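Local coordinates for protein chaperone SycD (Chlamydia pneumoniae, PDB 4NRH) that acts as a type III secretion chaperone of the LcrH/SycD family, binds the gatekeeper CopN, and probably escorts translocator proteins to secretion, at residues D47-I55 / L86-S94; Q109-Y117 / P130-L140. All blocks are in the same frame, centred on the assembly; numbering follows the deposited sequence.

Interaction 1. Residues D47-I55 / L86-S94; sequences DTYQKIFKI and LVFFNPFVS
The C-terminal end of helix 76-89 meets the N-terminal turn of the short helix 49-52, with Phe89 O accepting from Gln50 N at 2.9 Å. A water that accepts from Tyr49 N and donates to Phe88 O joins the next pair of backbone groups. Thr48, the N-cap, takes Lys51 N on its own OG1, and its CG2 points at the edge of the Phe92 ring. With CG anti to the backbone N (chi1 162°) and the rest of the chain extended, Gln50 carries its amide out to Asn90, and OE1 receives ND2 at 2.6 Å, the two amide planes turned 55° apart. Both amides are held at their other ends as well: Gln50 NE2 donates to Ile55 O, and Asn90 OD1 closes an Asx turn by accepting from Phe92 N. Apolar contacts complete the interface. Ile55 CD1 sits over the centre of the Phe89 ring, 3.8 Å from its centroid, a CH-pi contact, and Phe53 CD2 approaches the edge of the same ring. The Tyr49 and Phe88 rings lie nearly parallel, at 7°, but slid apart so that they barely overlap. Leu14 and Ile17 of helix 9-19 add to the packing on Phe89, Leu60 of helix 57-72 touches Gln50 and Ile55, and Ser278 of the CopN chain packs on Tyr49 and Phe88.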
# COMPACT_ATOMS: atom_id res chain seq x y z
N ASP D 47 0.94 15.06 13.40
CA ASP D 47 -0.03 14.13 13.94
C ASP D 47 0.46 12.69 13.83
O ASP D 47 1.03 12.31 12.81
CB ASP D 47 -1.38 14.28 13.23
CG ASP D 47 -2.13 15.53 13.66
OD1 ASP D 47 -1.71 16.16 14.65
OD2 ASP D 47 -3.14 15.87 13.01
N THR D 48 0.23 11.90 14.87
CA THR D 48 0.51 10.48 14.81
C THR D 48 -0.54 9.80 13.93
O THR D 48 -1.59 10.38 13.65
CB THR D 48 0.49 9.83 16.21
OG1 THR D 48 -0.82 9.93 16.76
CG2 THR D 48 1.49 10.52 17.13
N TYR D 49 -0.25 8.58 13.49
CA TYR D 49 -1.20 7.84 12.66
C TYR D 49 -2.39 7.35 13.48
O TYR D 49 -3.45 7.08 12.93
CB TYR D 49 -0.50 6.68 11.94
CG TYR D 49 0.28 7.16 10.74
CD1 TYR D 49 -0.37 7.74 9.66
CD2 TYR D 49 1.66 7.04 10.69
CE1 TYR D 49 0.33 8.18 8.55
CE2 TYR D 49 2.37 7.49 9.59
CZ TYR D 49 1.70 8.06 8.52
OH TYR D 49 2.40 8.50 7.42
N GLN D 50 -2.20 7.23 14.79
CA GLN D 50 -3.32 6.97 15.68
C GLN D 50 -4.33 8.10 15.56
O GLN D 50 -5.54 7.88 15.45
CB GLN D 50 -2.85 6.83 17.13
CG GLN D 50 -3.98 6.99 18.14
CD GLN D 50 -3.51 6.95 19.58
OE1 GLN D 50 -2.32 7.06 19.86
NE2 GLN D 50 -4.46 6.80 20.50
N LYS D 51 -3.81 9.33 15.59
CA LYS D 51 -4.62 10.53 15.44
C LYS D 51 -5.29 10.58 14.07
O LYS D 51 -6.50 10.78 13.96
CB LYS D 51 -3.76 11.77 15.66
CG LYS D 51 -4.44 13.08 15.30
CD LYS D 51 -5.53 13.43 16.29
CE LYS D 51 -5.98 14.87 16.12
NZ LYS D 51 -6.99 15.26 17.15
N ILE D 52 -4.48 10.41 13.03
CA ILE D 52 -4.95 10.45 11.65
C ILE D 52 -6.04 9.41 11.36
O ILE D 52 -7.03 9.72 10.70
CB ILE D 52 -3.77 10.23 10.66
CG1 ILE D 52 -2.77 11.38 10.78
CG2 ILE D 52 -4.28 10.10 9.23
CD1 ILE D 52 -1.43 11.10 10.13
N PHE D 53 -5.86 8.20 11.87
CA PHE D 53 -6.80 7.12 11.61
C PHE D 53 -7.92 7.07 12.64
O PHE D 53 -8.74 6.15 12.64
CB PHE D 53 -6.08 5.77 11.56
CG PHE D 53 -5.15 5.61 10.39
CD1 PHE D 53 -5.54 6.01 9.12
CD2 PHE D 53 -3.89 5.07 10.56
CE1 PHE D 53 -4.69 5.87 8.04
CE2 PHE D 53 -3.03 4.93 9.48
CZ PHE D 53 -3.43 5.33 8.22
N LYS D 54 -7.94 8.07 13.52
CA LYS D 54 -8.97 8.21 14.55
C LYS D 54 -9.08 6.98 15.44
O LYS D 54 -10.18 6.51 15.73
CB LYS D 54 -10.33 8.53 13.91
CG LYS D 54 -10.32 9.75 13.02
CD LYS D 54 -9.96 11.00 13.80
CE LYS D 54 -11.00 11.32 14.86
NZ LYS D 54 -10.63 12.52 15.65
N ILE D 55 -7.94 6.45 15.86
CA ILE D 55 -7.90 5.29 16.74
C ILE D 55 -7.88 5.73 18.19
O ILE D 55 -7.05 6.54 18.60
CB ILE D 55 -6.67 4.41 16.45
CG1 ILE D 55 -6.65 3.98 14.99
CG2 ILE D 55 -6.66 3.19 17.37
CD1 ILE D 55 -5.39 3.22 14.59
N LEU D 86 1.91 -0.99 16.86
CA LEU D 86 1.60 -0.03 17.91
C LEU D 86 2.52 1.18 17.85
O LEU D 86 2.08 2.32 17.99
CB LEU D 86 1.70 -0.70 19.29
CG LEU D 86 0.54 -1.61 19.68
CD1 LEU D 86 0.87 -2.33 20.97
CD2 LEU D 86 -0.74 -0.81 19.82
N VAL D 87 3.80 0.91 17.63
CA VAL D 87 4.80 1.96 17.51
C VAL D 87 4.54 2.79 16.25
O VAL D 87 4.74 4.01 16.25
CB VAL D 87 6.23 1.37 17.49
CG1 VAL D 87 7.20 2.29 16.77
CG2 VAL D 87 6.71 1.07 18.90
N PHE D 88 4.07 2.13 15.21
CA PHE D 88 3.70 2.81 13.97
C PHE D 88 2.55 3.79 14.20
O PHE D 88 2.56 4.90 13.66
CB PHE D 88 3.31 1.78 12.89
CG PHE D 88 2.63 2.38 11.69
CD1 PHE D 88 3.38 2.91 10.65
CD2 PHE D 88 1.25 2.38 11.59
CE1 PHE D 88 2.75 3.46 9.54
CE2 PHE D 88 0.62 2.93 10.48
CZ PHE D 88 1.37 3.46 9.46
N PHE D 89 1.57 3.37 14.99
CA PHE D 89 0.40 4.20 15.28
C PHE D 89 0.71 5.33 16.25
O PHE D 89 0.28 6.46 16.06
CB PHE D 89 -0.74 3.33 15.81
CG PHE D 89 -1.41 2.51 14.76
CD1 PHE D 89 -1.79 3.07 13.55
CD2 PHE D 89 -1.66 1.16 14.97
CE1 PHE D 89 -2.40 2.32 12.57
CE2 PHE D 89 -2.28 0.40 13.99
CZ PHE D 89 -2.65 0.98 12.79
N ASN D 90 1.46 5.02 17.31
CA ASN D 90 1.85 6.02 18.29
C ASN D 90 3.22 5.71 18.87
O ASN D 90 3.33 4.98 19.85
CB ASN D 90 0.80 6.11 19.41
CG ASN D 90 0.98 7.33 20.30
OD1 ASN D 90 2.06 7.92 20.36
ND2 ASN D 90 -0.08 7.71 21.00
N PRO D 91 4.28 6.28 18.27
CA PRO D 91 5.66 6.03 18.66
C PRO D 91 6.10 6.79 19.91
O PRO D 91 7.27 6.72 20.28
CB PRO D 91 6.46 6.50 17.45
CG PRO D 91 5.62 7.59 16.87
CD PRO D 91 4.19 7.19 17.11
N PHE D 92 5.17 7.51 20.54
CA PHE D 92 5.51 8.29 21.73
C PHE D 92 5.08 7.59 23.02
O PHE D 92 5.23 8.14 24.11
CB PHE D 92 4.88 9.68 21.65
CG PHE D 92 5.34 10.48 20.46
CD1 PHE D 92 6.57 11.11 20.47
CD2 PHE D 92 4.55 10.59 19.33
CE1 PHE D 92 7.00 11.85 19.38
CE2 PHE D 92 4.97 11.32 18.24
CZ PHE D 92 6.20 11.95 18.26
N VAL D 93 4.55 6.38 22.89
CA VAL D 93 4.22 5.58 24.06
C VAL D 93 5.40 4.68 24.40
O VAL D 93 5.72 3.74 23.67
CB VAL D 93 2.97 4.72 23.83
CG1 VAL D 93 2.61 3.95 25.09
CG2 VAL D 93 1.80 5.59 23.37
N SER D 94 6.06 4.98 25.52
CA SER D 94 7.33 4.36 25.87
C SER D 94 7.23 2.85 26.11
O SER D 94 8.17 2.11 25.81
CB SER D 94 7.92 5.03 27.11
OG SER D 94 7.05 4.88 28.22
O HOH W 1 2.54 7.90 13.91

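Interaction 2. Residues Q109-Y117 / P130-L140; sequences QYSQALHAY and PHYYAYICYTL
Pro130, in the first turn of helix 129-140, belongs to an antiparallel helix pair whose packing illustrates knobs-into-holes in a tetratricopeptide-type helical array: its CB rests 3.7 Å from Tyr117 O. The axes of segments 110-117 and 130-140 approach to 9.3 Å, with 162° between their N-to-C directions. One turn on, Tyr133 lays its CB over one face of the Tyr117 ring, offset toward the rim and 3.6 Å from CE2. Its own ring leads away from the interface, and the two aromatic planes, 29° from parallel, barely overlap. Ala134, whose CA lies 5.7 Å from the CA of Leu114, has Leu114 CD2 against its carbonyl O and CB. Together Pro130, Tyr133, Ala134 and Cys137 form the hole that receives Tyr117, whose hydroxyl continues past them to a hydrogen bond with His105 of helix 94-106. Cys137 is the reciprocal knob, seated among Tyr110, Ala113, Leu114 and Tyr117. Its SG lies in the plane of the Tyr117 ring at its edge, 3.8 Å from CE2, and meets the Tyr110 ring obliquely, 3.9 Å from CD1. Tyr138 starts out away from helix 110-123, yet its ring turns back so that one face receives Leu114 CD2, a CH-pi contact 3.5 Å from the ring centroid and only 11° off the normal. Leu140, at the far end, leans its CG toward CZ and OH of Tyr110 and sets its CB over the centre of that ring, 4.1 Å from the centroid.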
# COMPACT_ATOMS: atom_id res chain seq x y z
N GLN D 109 17.58 -10.68 18.80
CA GLN D 109 17.79 -9.65 17.79
C GLN D 109 18.25 -8.39 18.52
O GLN D 109 17.50 -7.42 18.66
CB GLN D 109 16.52 -9.38 16.99
CG GLN D 109 15.87 -10.64 16.42
CD GLN D 109 14.76 -10.33 15.44
OE1 GLN D 109 14.82 -9.34 14.70
NE2 GLN D 109 13.73 -11.17 15.42
N TYR D 110 19.50 -8.42 18.97
CA TYR D 110 20.03 -7.43 19.90
C TYR D 110 20.20 -6.04 19.28
O TYR D 110 19.89 -5.04 19.92
CB TYR D 110 21.36 -7.92 20.47
CG TYR D 110 21.24 -9.23 21.21
CD1 TYR D 110 20.41 -9.35 22.31
CD2 TYR D 110 21.96 -10.35 20.80
CE1 TYR D 110 20.29 -10.55 22.99
CE2 TYR D 110 21.85 -11.55 21.47
CZ TYR D 110 21.02 -11.65 22.57
OH TYR D 110 20.90 -12.84 23.24
N SER D 111 20.70 -6.00 18.05
CA SER D 111 20.91 -4.74 17.35
C SER D 111 19.64 -3.89 17.31
O SER D 111 19.68 -2.68 17.56
CB SER D 111 21.40 -5.00 15.92
OG SER D 111 21.65 -3.78 15.24
N GLN D 112 18.51 -4.52 16.99
CA GLN D 112 17.23 -3.84 16.94
C GLN D 112 16.63 -3.66 18.33
O GLN D 112 15.90 -2.71 18.59
CB GLN D 112 16.26 -4.59 16.03
CG GLN D 112 16.67 -4.53 14.57
CD GLN D 112 15.62 -5.12 13.64
OE1 GLN D 112 14.70 -5.81 14.09
NE2 GLN D 112 15.77 -4.87 12.35
N ALA D 113 16.94 -4.60 19.23
CA ALA D 113 16.52 -4.50 20.62
C ALA D 113 17.15 -3.28 21.27
O ALA D 113 16.50 -2.57 22.04
CB ALA D 113 16.90 -5.76 21.38
N LEU D 114 18.42 -3.04 20.96
CA LEU D 114 19.15 -1.88 21.47
C LEU D 114 18.49 -0.57 21.05
O LEU D 114 18.35 0.35 21.86
CB LEU D 114 20.60 -1.91 20.97
CG LEU D 114 21.54 -2.85 21.72
CD1 LEU D 114 22.79 -3.12 20.89
CD2 LEU D 114 21.90 -2.26 23.07
N HIS D 115 18.09 -0.49 19.79
CA HIS D 115 17.43 0.70 19.26
C HIS D 115 16.13 1.00 19.99
O HIS D 115 15.85 2.15 20.33
CB HIS D 115 17.17 0.55 17.76
CG HIS D 115 16.36 1.67 17.18
ND1 HIS D 115 15.07 1.51 16.73
CD2 HIS D 115 16.66 2.98 16.98
CE1 HIS D 115 14.61 2.66 16.27
NE2 HIS D 115 15.56 3.57 16.41
N ALA D 116 15.33 -0.04 20.23
CA ALA D 116 14.05 0.11 20.91
C ALA D 116 14.24 0.56 22.35
O ALA D 116 13.50 1.41 22.85
CB ALA D 116 13.27 -1.19 20.85
N TYR D 117 15.24 -0.02 23.02
CA TYR D 117 15.59 0.38 24.38
C TYR D 117 16.05 1.84 24.42
O TYR D 117 15.71 2.58 25.34
CB TYR D 117 16.69 -0.52 24.94
CG TYR D 117 16.23 -1.91 25.31
CD1 TYR D 117 14.94 -2.14 25.77
CD2 TYR D 117 17.10 -3.00 25.21
CE1 TYR D 117 14.52 -3.41 26.12
CE2 TYR D 117 16.68 -4.27 25.55
CZ TYR D 117 15.40 -4.47 26.01
OH TYR D 117 14.99 -5.74 26.35
N PRO D 130 15.62 0.94 30.98
CA PRO D 130 15.96 0.83 29.56
C PRO D 130 17.47 0.83 29.32
O PRO D 130 17.95 0.14 28.42
CB PRO D 130 15.31 2.07 28.94
CG PRO D 130 14.18 2.39 29.85
CD PRO D 130 14.65 2.02 31.23
N HIS D 131 18.20 1.61 30.12
CA HIS D 131 19.65 1.66 30.03
C HIS D 131 20.30 0.37 30.51
O HIS D 131 21.29 -0.09 29.93
CB HIS D 131 20.19 2.85 30.84
CG HIS D 131 19.68 4.18 30.38
ND1 HIS D 131 20.18 4.81 29.26
CD2 HIS D 131 18.72 4.99 30.88
CE1 HIS D 131 19.54 5.96 29.09
NE2 HIS D 131 18.65 6.09 30.06
N TYR D 132 19.75 -0.22 31.56
CA TYR D 132 20.27 -1.47 32.10
C TYR D 132 20.16 -2.62 31.10
O TYR D 132 21.08 -3.42 30.95
CB TYR D 132 19.54 -1.85 33.40
CG TYR D 132 19.92 -3.22 33.92
CD1 TYR D 132 21.16 -3.45 34.50
CD2 TYR D 132 19.04 -4.29 33.83
CE1 TYR D 132 21.52 -4.70 34.97
CE2 TYR D 132 19.38 -5.54 34.31
CZ TYR D 132 20.62 -5.74 34.88
OH TYR D 132 20.97 -6.98 35.35
N TYR D 133 19.02 -2.71 30.42
CA TYR D 133 18.81 -3.75 29.42
C TYR D 133 19.64 -3.48 28.17
O TYR D 133 19.96 -4.40 27.42
CB TYR D 133 17.32 -3.87 29.08
CG TYR D 133 16.53 -4.58 30.15
CD1 TYR D 133 16.73 -5.93 30.41
CD2 TYR D 133 15.60 -3.90 30.93
CE1 TYR D 133 16.02 -6.58 31.39
CE2 TYR D 133 14.88 -4.54 31.91
CZ TYR D 133 15.10 -5.89 32.14
OH TYR D 133 14.38 -6.53 33.13
N ALA D 134 19.97 -2.21 27.95
CA ALA D 134 20.91 -1.85 26.90
C ALA D 134 22.30 -2.36 27.26
O ALA D 134 23.03 -2.86 26.41
CB ALA D 134 20.93 -0.34 26.68
N TYR D 135 22.64 -2.23 28.54
CA TYR D 135 23.91 -2.74 29.07
C TYR D 135 24.03 -4.24 28.84
O TYR D 135 25.07 -4.73 28.40
CB TYR D 135 24.04 -2.41 30.56
CG TYR D 135 24.83 -3.42 31.36
CD1 TYR D 135 26.22 -3.38 31.39
CD2 TYR D 135 24.18 -4.40 32.11
CE1 TYR D 135 26.94 -4.30 32.13
CE2 TYR D 135 24.90 -5.32 32.85
CZ TYR D 135 26.28 -5.27 32.86
OH TYR D 135 26.99 -6.18 33.59
N ILE D 136 22.97 -4.98 29.17
CA ILE D 136 22.93 -6.42 28.95
C ILE D 136 23.16 -6.77 27.48
O ILE D 136 23.98 -7.63 27.17
CB ILE D 136 21.58 -7.02 29.40
CG1 ILE D 136 21.42 -6.90 30.92
CG2 ILE D 136 21.46 -8.47 28.97
CD1 ILE D 136 20.13 -7.51 31.44
N CYS D 137 22.47 -6.08 26.59
CA CYS D 137 22.58 -6.34 25.16
C CYS D 137 23.96 -5.99 24.62
O CYS D 137 24.52 -6.74 23.82
CB CYS D 137 21.51 -5.56 24.39
SG CYS D 137 19.84 -6.23 24.56
N TYR D 138 24.51 -4.86 25.05
CA TYR D 138 25.86 -4.45 24.65
C TYR D 138 26.89 -5.47 25.14
O TYR D 138 27.92 -5.69 24.50
CB TYR D 138 26.19 -3.07 25.21
CG TYR D 138 25.58 -1.91 24.44
CD1 TYR D 138 25.59 -1.88 23.06
CD2 TYR D 138 24.99 -0.85 25.12
CE1 TYR D 138 25.04 -0.82 22.36
CE2 TYR D 138 24.43 0.21 24.43
CZ TYR D 138 24.45 0.22 23.05
OH TYR D 138 23.90 1.27 22.37
N THR D 139 26.60 -6.09 26.28
CA THR D 139 27.43 -7.15 26.83
C THR D 139 27.35 -8.39 25.93
O THR D 139 28.35 -9.08 25.71
CB THR D 139 27.00 -7.52 28.27
OG1 THR D 139 27.23 -6.40 29.13
CG2 THR D 139 27.79 -8.72 28.78
N LEU D 140 26.16 -8.64 25.41
CA LEU D 140 25.91 -9.81 24.56
C LEU D 140 26.61 -9.74 23.21
O LEU D 140 26.70 -10.74 22.51
CB LEU D 140 24.40 -10.00 24.35
CG LEU D 140 23.72 -11.11 25.16
CD1 LEU D 140 24.67 -12.28 25.41
CD2 LEU D 140 23.16 -10.59 26.47

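Interaction 1 closes along the chain before interaction 2 opens. Their centres are 24 Å apart, on opposite sides of the centre of the chain, and their nearest atoms about 6 Å apart, without touching. Helix 94-106, which starts at the last residue of segment 86-94 and precedes 109-117, reaches both: Phe96 and Trp97 pack against residues of 86-94, whereas Leu104 and His105 meet those of 109-117 and 130-140. The first contact joins the short helix 49-52 to the helical array beside bound CopN; the second pairs two successive helices through segments that CopN does not touch, so the gatekeeper engages only one of these two sites.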